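Local coordinates for protein 3',5'-cyclic-nucleotide phosphodiesterase 1 (Saccharomyces cerevisiae, PDB 4OJV) that belongs to the class-II cyclic-nucleotide phosphodiesterases, zinc-binding proteins of the metallo-hydrolase fold, at residues 1-13 with 20-32. Numbering follows the deposited sequence.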
ATOM      1  N   MET A   1     -13.344 -27.082  19.899  1.00 35.87           N
ATOM      2  CA  MET A   1     -13.914 -27.186  18.521  1.00 31.34           C
ATOM      3  C   MET A   1     -13.183 -26.291  17.520  1.00 26.52           C
ATOM      4  O   MET A   1     -13.055 -26.648  16.346  1.00 24.48           O
ATOM      5  CB  MET A   1     -15.414 -26.867  18.524  1.00 37.22           C
ATOM      6  CG  MET A   1     -16.287 -27.977  19.094  1.00 44.39           C
ATOM      7  SD  MET A   1     -18.044 -27.565  19.128  1.00 57.68           S
ATOM      8  CE  MET A   1     -18.473 -27.692  17.392  1.00 57.05           C
ATOM      9  N   VAL A   2     -12.717 -25.133  17.988  1.00 21.57           N
ATOM     10  CA  VAL A   2     -11.948 -24.207  17.147  1.00 18.10           C
ATOM     11  C   VAL A   2     -10.605 -24.813  16.748  1.00 15.98           C
ATOM     12  O   VAL A   2      -9.855 -25.323  17.586  1.00 18.32           O
ATOM     13  CB  VAL A   2     -11.756 -22.835  17.829  1.00 19.00           C
ATOM     14  CG1 VAL A   2     -10.709 -21.999  17.109  1.00 21.09           C
ATOM     15  CG2 VAL A   2     -13.082 -22.092  17.878  1.00 20.54           C
ATOM     16  N   VAL A   3     -10.324 -24.746  15.452  1.00 14.11           N
ATOM     17  CA  VAL A   3      -9.130 -25.328  14.857  1.00 14.13           C
ATOM     18  C   VAL A   3      -8.226 -24.251  14.255  1.00 13.16           C
ATOM     19  O   VAL A   3      -7.005 -24.409  14.250  1.00 13.34           O
ATOM     20  CB  VAL A   3      -9.527 -26.396  13.809  1.00 13.70           C
ATOM     21  CG1 VAL A   3      -8.371 -26.789  12.901  1.00 14.28           C
ATOM     22  CG2 VAL A   3     -10.060 -27.636  14.515  1.00 15.93           C
ATOM     23  N   PHE A   4      -8.825 -23.172  13.741  1.00 13.50           N
ATOM     24  CA  PHE A   4      -8.083 -22.137  13.009  1.00 13.01           C
ATOM     25  C   PHE A   4      -8.167 -20.780  13.681  1.00 12.16           C
ATOM     26  O   PHE A   4      -9.228 -20.386  14.167  1.00 12.86           O
ATOM     27  CB  PHE A   4      -8.642 -21.991  11.592  1.00 13.16           C
ATOM     28  CG  PHE A   4      -8.532 -23.234  10.751  1.00 12.33           C
ATOM     29  CD1 PHE A   4      -7.346 -23.545  10.102  1.00 12.69           C
ATOM     30  CD2 PHE A   4      -9.627 -24.078  10.586  1.00 13.31           C
ATOM     31  CE1 PHE A   4      -7.245 -24.683   9.317  1.00 12.51           C
ATOM     32  CE2 PHE A   4      -9.537 -25.217   9.798  1.00 13.40           C
ATOM     33  CZ  PHE A   4      -8.346 -25.520   9.161  1.00 13.21           C
ATOM     34  N   GLU A   5      -7.054 -20.051  13.664  1.00 11.09           N
ATOM     35  CA  GLU A   5      -7.054 -18.627  13.980  1.00 11.41           C
ATOM     36  C   GLU A   5      -6.733 -17.856  12.706  1.00 10.46           C
ATOM     37  O   GLU A   5      -5.716 -18.122  12.050  1.00 11.50           O
ATOM     38  CB  GLU A   5      -6.035 -18.286  15.067  1.00 12.21           C
ATOM     39  CG  GLU A   5      -6.392 -18.878  16.420  1.00 14.70           C
ATOM     40  CD  GLU A   5      -5.346 -18.639  17.502  1.00 15.81           C
ATOM     41  OE1 GLU A   5      -5.543 -19.165  18.621  1.00 16.75           O
ATOM     42  OE2 GLU A   5      -4.342 -17.942  17.241  1.00 16.22           O
ATOM     43  N   ILE A   6      -7.606 -16.915  12.356  1.00 10.57           N
ATOM     44  CA  ILE A   6      -7.443 -16.123  11.139  1.00 10.13           C
ATOM     45  C   ILE A   6      -7.317 -14.659  11.530  1.00 10.09           C
ATOM     46  O   ILE A   6      -8.267 -14.078  12.059  1.00 11.22           O
ATOM     47  CB  ILE A   6      -8.634 -16.284  10.170  1.00 11.29           C
ATOM     48  CG1 ILE A   6      -8.890 -17.763   9.823  1.00 12.68           C
ATOM     49  CG2 ILE A   6      -8.389 -15.452   8.913  1.00 12.50           C
ATOM     50  CD1 ILE A   6     -10.050 -17.958   8.867  1.00 16.44           C
ATOM     51  N   THR A   7      -6.149 -14.069  11.286  1.00 10.38           N
ATOM     52  CA  THR A   7      -5.947 -12.651  11.549  1.00 10.69           C
ATOM     53  C   THR A   7      -6.254 -11.887  10.262  1.00 10.44           C
ATOM     54  O   THR A   7      -5.620 -12.117   9.235  1.00 11.19           O
ATOM     55  CB  THR A   7      -4.504 -12.340  11.985  1.00 12.84           C
ATOM     56  OG1 THR A   7      -4.079 -13.257  13.001  1.00 15.59           O
ATOM     57  CG2 THR A   7      -4.419 -10.921  12.524  1.00 13.91           C
ATOM     58  N   ILE A   8      -7.218 -10.981  10.328  1.00 10.35           N
ATOM     59  CA  ILE A   8      -7.577 -10.164   9.174  1.00 10.15           C
ATOM     60  C   ILE A   8      -6.663  -8.946   9.134  1.00 10.05           C
ATOM     61  O   ILE A   8      -6.858  -7.998   9.891  1.00 12.05           O
ATOM     62  CB  ILE A   8      -9.053  -9.720   9.220  1.00 11.20           C
ATOM     63  CG1 ILE A   8      -9.975 -10.913   9.501  1.00 13.47           C
ATOM     64  CG2 ILE A   8      -9.419  -8.996   7.927  1.00 11.88           C
ATOM     65  CD1 ILE A   8     -10.041 -11.949   8.412  1.00 15.44           C
ATOM     66  N   LEU A   9      -5.631  -8.987   8.293  1.00 10.20           N
ATOM     67  CA  LEU A   9      -4.764  -7.820   8.140  1.00 10.81           C
ATOM     68  C   LEU A   9      -5.372  -6.799   7.203  1.00 10.30           C
ATOM     69  O   LEU A   9      -5.248  -5.593   7.426  1.00 13.35           O
ATOM     70  CB  LEU A   9      -3.357  -8.199   7.676  1.00 12.17           C
ATOM     71  CG  LEU A   9      -2.538  -9.044   8.644  1.00 12.41           C
ATOM     72  CD1 LEU A   9      -1.115  -9.184   8.142  1.00 13.48           C
ATOM     73  CD2 LEU A   9      -2.538  -8.482  10.063  1.00 14.94           C
ATOM     74  N   GLY A  10      -6.022  -7.279   6.149  1.00 10.16           N
ATOM     75  CA  GLY A  10      -6.635  -6.385   5.185  1.00 10.99           C
ATOM     76  C   GLY A  10      -7.810  -7.048   4.512  1.00 11.06           C
ATOM     77  O   GLY A  10      -7.736  -8.217   4.104  1.00 12.14           O
ATOM     78  N   ALA A  11      -8.913  -6.311   4.420  1.00 11.40           N
ATOM     79  CA  ALA A  11     -10.119  -6.803   3.767  1.00 13.28           C
ATOM     80  C   ALA A  11     -10.729  -5.744   2.850  1.00 13.05           C
ATOM     81  O   ALA A  11     -11.876  -5.857   2.452  1.00 15.12           O
ATOM     82  CB  ALA A  11     -11.136  -7.274   4.802  1.00 15.95           C
ATOM     83  N   ASN A  12      -9.942  -4.727   2.511  1.00 11.23           N
ATOM     84  CA  ASN A  12     -10.379  -3.613   1.676  1.00 11.47           C
ATOM     85  C   ASN A  12     -10.274  -3.983   0.197  1.00  9.85           C
ATOM     86  O   ASN A  12      -9.220  -4.430  -0.249  1.00 11.61           O
ATOM     87  CB  ASN A  12      -9.480  -2.426   2.022  1.00 12.30           C
ATOM     88  CG  ASN A  12      -9.691  -1.214   1.146  1.00 12.53           C
ATOM     89  OD1 ASN A  12     -10.723  -1.038   0.516  1.00 11.92           O
ATOM     90  ND2 ASN A  12      -8.682  -0.365   1.107  1.00 15.56           N
ATOM     91  N   GLY A  13     -11.348  -3.800  -0.569  1.00  9.43           N
ATOM     92  CA  GLY A  13     -11.335  -4.069  -2.005  1.00 10.28           C
ATOM     93  C   GLY A  13     -10.828  -2.942  -2.882  1.00 10.70           C
ATOM     94  O   GLY A  13     -10.725  -3.127  -4.088  1.00 12.14           O
ATOM     95  N   THR A  20      -5.441  -3.601   2.030  1.00 10.37           N
ATOM     96  CA  THR A  20      -5.938  -4.497   0.984  1.00 10.53           C
ATOM     97  C   THR A  20      -5.640  -5.963   1.351  1.00  9.40           C
ATOM     98  O   THR A  20      -5.011  -6.244   2.373  1.00  9.96           O
ATOM     99  CB  THR A  20      -5.448  -4.090  -0.419  1.00 11.52           C
ATOM    100  OG1 THR A  20      -4.031  -4.061  -0.428  1.00 13.68           O
ATOM    101  CG2 THR A  20      -5.973  -2.711  -0.809  1.00 12.61           C
ATOM    102  N   GLN A  21      -6.144  -6.883   0.544  1.00  9.05           N
ATOM    103  CA  GLN A  21      -6.381  -8.245   0.999  1.00  8.71           C
ATOM    104  C   GLN A  21      -5.164  -8.989   1.532  1.00  8.46           C
ATOM    105  O   GLN A  21      -4.176  -9.200   0.824  1.00  8.78           O
ATOM    106  CB  GLN A  21      -7.011  -9.061  -0.122  1.00  9.68           C
ATOM    107  CG  GLN A  21      -7.335 -10.483   0.305  1.00 10.47           C
ATOM    108  CD  GLN A  21      -8.495 -11.080  -0.455  1.00 10.84           C
ATOM    109  OE1 GLN A  21      -9.600 -10.540  -0.436  1.00 11.58           O
ATOM    110  NE2 GLN A  21      -8.263 -12.218  -1.096  1.00 11.51           N
ATOM    111  N   CYS A  22      -5.255  -9.431   2.791  1.00  8.68           N
ATOM    112  CA  CYS A  22      -4.264 -10.331   3.381  1.00  8.85           C
ATOM    113  C   CYS A  22      -4.827 -10.936   4.661  1.00  9.03           C
ATOM    114  O   CYS A  22      -5.312 -10.199   5.539  1.00  9.61           O
ATOM    115  CB  CYS A  22      -2.967  -9.592   3.713  1.00 10.12           C
ATOM    116  SG  CYS A  22      -1.714 -10.669   4.469  1.00 11.58           S
ATOM    117  N   PHE A  23      -4.752 -12.263   4.772  1.00  8.76           N
ATOM    118  CA  PHE A  23      -5.218 -12.979   5.963  1.00  9.64           C
ATOM    119  C   PHE A  23      -4.081 -13.836   6.485  1.00  9.75           C
ATOM    120  O   PHE A  23      -3.414 -14.514   5.707  1.00 11.92           O
ATOM    121  CB  PHE A  23      -6.427 -13.858   5.608  1.00 10.44           C
ATOM    122  CG  PHE A  23      -7.454 -13.150   4.771  1.00 10.20           C
ATOM    123  CD1 PHE A  23      -8.162 -12.057   5.264  1.00 12.12           C
ATOM    124  CD2 PHE A  23      -7.697 -13.559   3.469  1.00 11.05           C
ATOM    125  CE1 PHE A  23      -9.093 -11.399   4.470  1.00 12.75           C
ATOM    126  CE2 PHE A  23      -8.626 -12.907   2.675  1.00 12.14           C
ATOM    127  CZ  PHE A  23      -9.328 -11.827   3.176  1.00 11.91           C
ATOM    128  N   ILE A  24      -3.825 -13.796   7.789  1.00  9.69           N
ATOM    129  CA  ILE A  24      -2.827 -14.658   8.417  1.00 10.17           C
ATOM    130  C   ILE A  24      -3.534 -15.861   9.035  1.00  9.33           C
ATOM    131  O   ILE A  24      -4.579 -15.710   9.673  1.00 10.04           O
ATOM    132  CB  ILE A  24      -2.039 -13.887   9.501  1.00 12.49           C
ATOM    133  CG1 ILE A  24      -1.322 -12.668   8.912  1.00 13.74           C
ATOM    134  CG2 ILE A  24      -1.087 -14.808  10.261  1.00 13.57           C
ATOM    135  CD1 ILE A  24      -0.337 -12.989   7.820  1.00 15.90           C
ATOM    136  N   LEU A  25      -2.953 -17.044   8.858  1.00  9.38           N
ATOM    137  CA  LEU A  25      -3.511 -18.279   9.411  1.00  9.83           C
ATOM    138  C   LEU A  25      -2.518 -18.966  10.323  1.00  9.94           C
ATOM    139  O   LEU A  25      -1.318 -19.021  10.017  1.00 10.55           O
ATOM    140  CB  LEU A  25      -3.844 -19.265   8.294  1.00 10.53           C
ATOM    141  CG  LEU A  25      -4.662 -18.799   7.093  1.00 11.82           C
ATOM    142  CD1 LEU A  25      -4.846 -19.934   6.098  1.00 12.95           C
ATOM    143  CD2 LEU A  25      -6.006 -18.252   7.534  1.00 13.69           C
ATOM    144  N   LYS A  26      -3.027 -19.538  11.413  1.00  9.89           N
ATOM    145  CA  LYS A  26      -2.251 -20.453  12.241  1.00 10.47           C
ATOM    146  C   LYS A  26      -3.210 -21.403  12.950  1.00 11.16           C
ATOM    147  O   LYS A  26      -4.404 -21.122  13.063  1.00 11.23           O
ATOM    148  CB  LYS A  26      -1.380 -19.700  13.257  1.00 11.40           C
ATOM    149  CG  LYS A  26      -2.172 -18.902  14.291  1.00 11.49           C
ATOM    150  CD  LYS A  26      -1.272 -18.239  15.339  1.00 12.76           C
ATOM    151  CE  LYS A  26      -0.756 -19.198  16.407  1.00 13.52           C
ATOM    152  NZ  LYS A  26      -1.834 -19.787  17.256  1.00 13.86           N
ATOM    153  N   PRO A  27      -2.693 -22.538  13.451  1.00 11.10           N
ATOM    154  CA  PRO A  27      -3.532 -23.403  14.271  1.00 11.81           C
ATOM    155  C   PRO A  27      -3.971 -22.675  15.534  1.00 12.14           C
ATOM    156  O   PRO A  27      -3.227 -21.854  16.078  1.00 12.80           O
ATOM    157  CB  PRO A  27      -2.593 -24.559  14.634  1.00 12.72           C
ATOM    158  CG  PRO A  27      -1.573 -24.577  13.544  1.00 12.48           C
ATOM    159  CD  PRO A  27      -1.358 -23.123  13.227  1.00 11.67           C
ATOM    160  N   ALA A  28      -5.175 -22.980  16.005  1.00 12.86           N
ATOM    161  CA  ALA A  28      -5.650 -22.409  17.256  1.00 13.94           C
ATOM    162  C   ALA A  28      -4.762 -22.814  18.432  1.00 13.86           C
ATOM    163  O   ALA A  28      -4.227 -23.931  18.473  1.00 15.13           O
ATOM    164  CB  ALA A  28      -7.085 -22.823  17.511  1.00 16.91           C
ATOM    165  N   ARG A  29      -4.591 -21.879  19.363  1.00 13.86           N
ATOM    166  CA  ARG A  29      -4.013 -22.126  20.702  1.00 14.37           C
ATOM    167  C   ARG A  29      -2.496 -22.278  20.771  1.00 14.32           C
ATOM    168  O   ARG A  29      -1.893 -21.890  21.768  1.00 16.00           O
ATOM    169  CB  ARG A  29      -4.683 -23.328  21.386  1.00 17.37           C
ATOM    170  CG  ARG A  29      -6.157 -23.126  21.697  1.00 20.43           C
ATOM    171  CD  ARG A  29      -6.830 -24.400  22.212  1.00 23.82           C
ATOM    172  NE  ARG A  29      -6.846 -25.463  21.203  1.00 26.33           N
ATOM    173  CZ  ARG A  29      -7.777 -25.615  20.261  1.00 26.22           C
ATOM    174  NH1 ARG A  29      -8.813 -24.786  20.186  1.00 24.70           N
ATOM    175  NH2 ARG A  29      -7.672 -26.611  19.389  1.00 29.43           N
ATOM    176  N   THR A  30      -1.880 -22.846  19.741  1.00 14.21           N
ATOM    177  CA  THR A  30      -0.444 -23.148  19.792  1.00 14.70           C
ATOM    178  C   THR A  30       0.408 -21.883  19.643  1.00 14.44           C
ATOM    179  O   THR A  30      -0.058 -20.858  19.130  1.00 14.25           O
ATOM    180  CB  THR A  30      -0.059 -24.238  18.776  1.00 15.83           C
ATOM    181  OG1 THR A  30      -0.638 -23.933  17.502  1.00 17.19           O
ATOM    182  CG2 THR A  30      -0.562 -25.595  19.254  1.00 17.26           C
ATOM    183  N   GLU A  31       1.663 -21.938  20.083  1.00 15.33           N
ATOM    184  CA  GLU A  31       2.450 -20.707  20.233  1.00 15.91           C
ATOM    185  C   GLU A  31       3.722 -20.653  19.391  1.00 15.86           C
ATOM    186  O   GLU A  31       4.639 -19.887  19.688  1.00 18.56           O
ATOM    187  CB  GLU A  31       2.748 -20.404  21.704  1.00 17.52           C
ATOM    188  CG  GLU A  31       3.624 -21.422  22.410  1.00 20.19           C
ATOM    189  CD  GLU A  31       3.671 -21.178  23.902  1.00 23.06           C
ATOM    190  OE1 GLU A  31       4.760 -20.856  24.417  1.00 29.67           O
ATOM    191  OE2 GLU A  31       2.612 -21.279  24.552  1.00 22.71           O
ATOM    192  N   ASP A  32       3.767 -21.444  18.330  1.00 15.23           N
ATOM    193  CA  ASP A  32       4.863 -21.348  17.376  1.00 15.17           C
ATOM    194  C   ASP A  32       4.874 -19.963  16.738  1.00 14.79           C
ATOM    195  O   ASP A  32       3.818 -19.332  16.597  1.00 15.84           O
ATOM    196  CB  ASP A  32       4.718 -22.396  16.287  1.00 15.84           C
ATOM    197  CG  ASP A  32       4.536 -23.773  16.846  1.00 17.00           C
ATOM    198  OD1 ASP A  32       5.546 -24.418  17.194  1.00 19.26           O
ATOM    199  OD2 ASP A  32       3.377 -24.203  16.958  1.00 18.73           O
TER
HETATM  200  O   HOH W   1      -7.657  -6.109  -1.834  1.00 11.77           O
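K26 NZ forms a salt bridge to E5 OE2 (3.1 Å) and also donates to P27 O and T30 O of its own segment, both at 2.8 Å, and bonds S93. CG of K26 sits between its backbone N and carbonyl carbon (chi1 64°), and bends at chi3 and chi4 curl the amine back over E5. NZ meets the carboxylate from above its plane, as does R29 N, which bonds the other oxygen, E5 OE1, at 3.0 Å and almost straight (175°). With S91 also bonded to OE2, the buried carboxylate is well satisfied, and the nearby positive charge would probably favour its ionised form. Farther out, the R29 guanidinium meets V2 O near its own plane, through NH1 (2.9 Å) and more weakly through NH2.

From this end, strands 4-8 and 22-27 pair antiparallel, the shortest backbone bond being T7 N to I24 O (2.8 Å). I6 and I8 share one face with F23 and L25: I6 CG1 packs alongside L25 CD2 (3.7 Å), and I8 CD1 meets the F23 ring obliquely at CD1. This face packs on strand 238-242 of the other large sheet. On the reverse face, I24 CG1 is met by L9 CD1 (3.6 Å), which reaches it from the bulge; L9 also touches helix 44-53. L9 N, weakly, and G10 N both donate to C22 O, a classic beta bulge. Beyond it, Q21 reaches D39 and T20 bonds the backbone of zinc ligand D132, so this beta hairpin runs from the sheet core toward the dizinc site of a metallo-beta-lactamase-like sandwich.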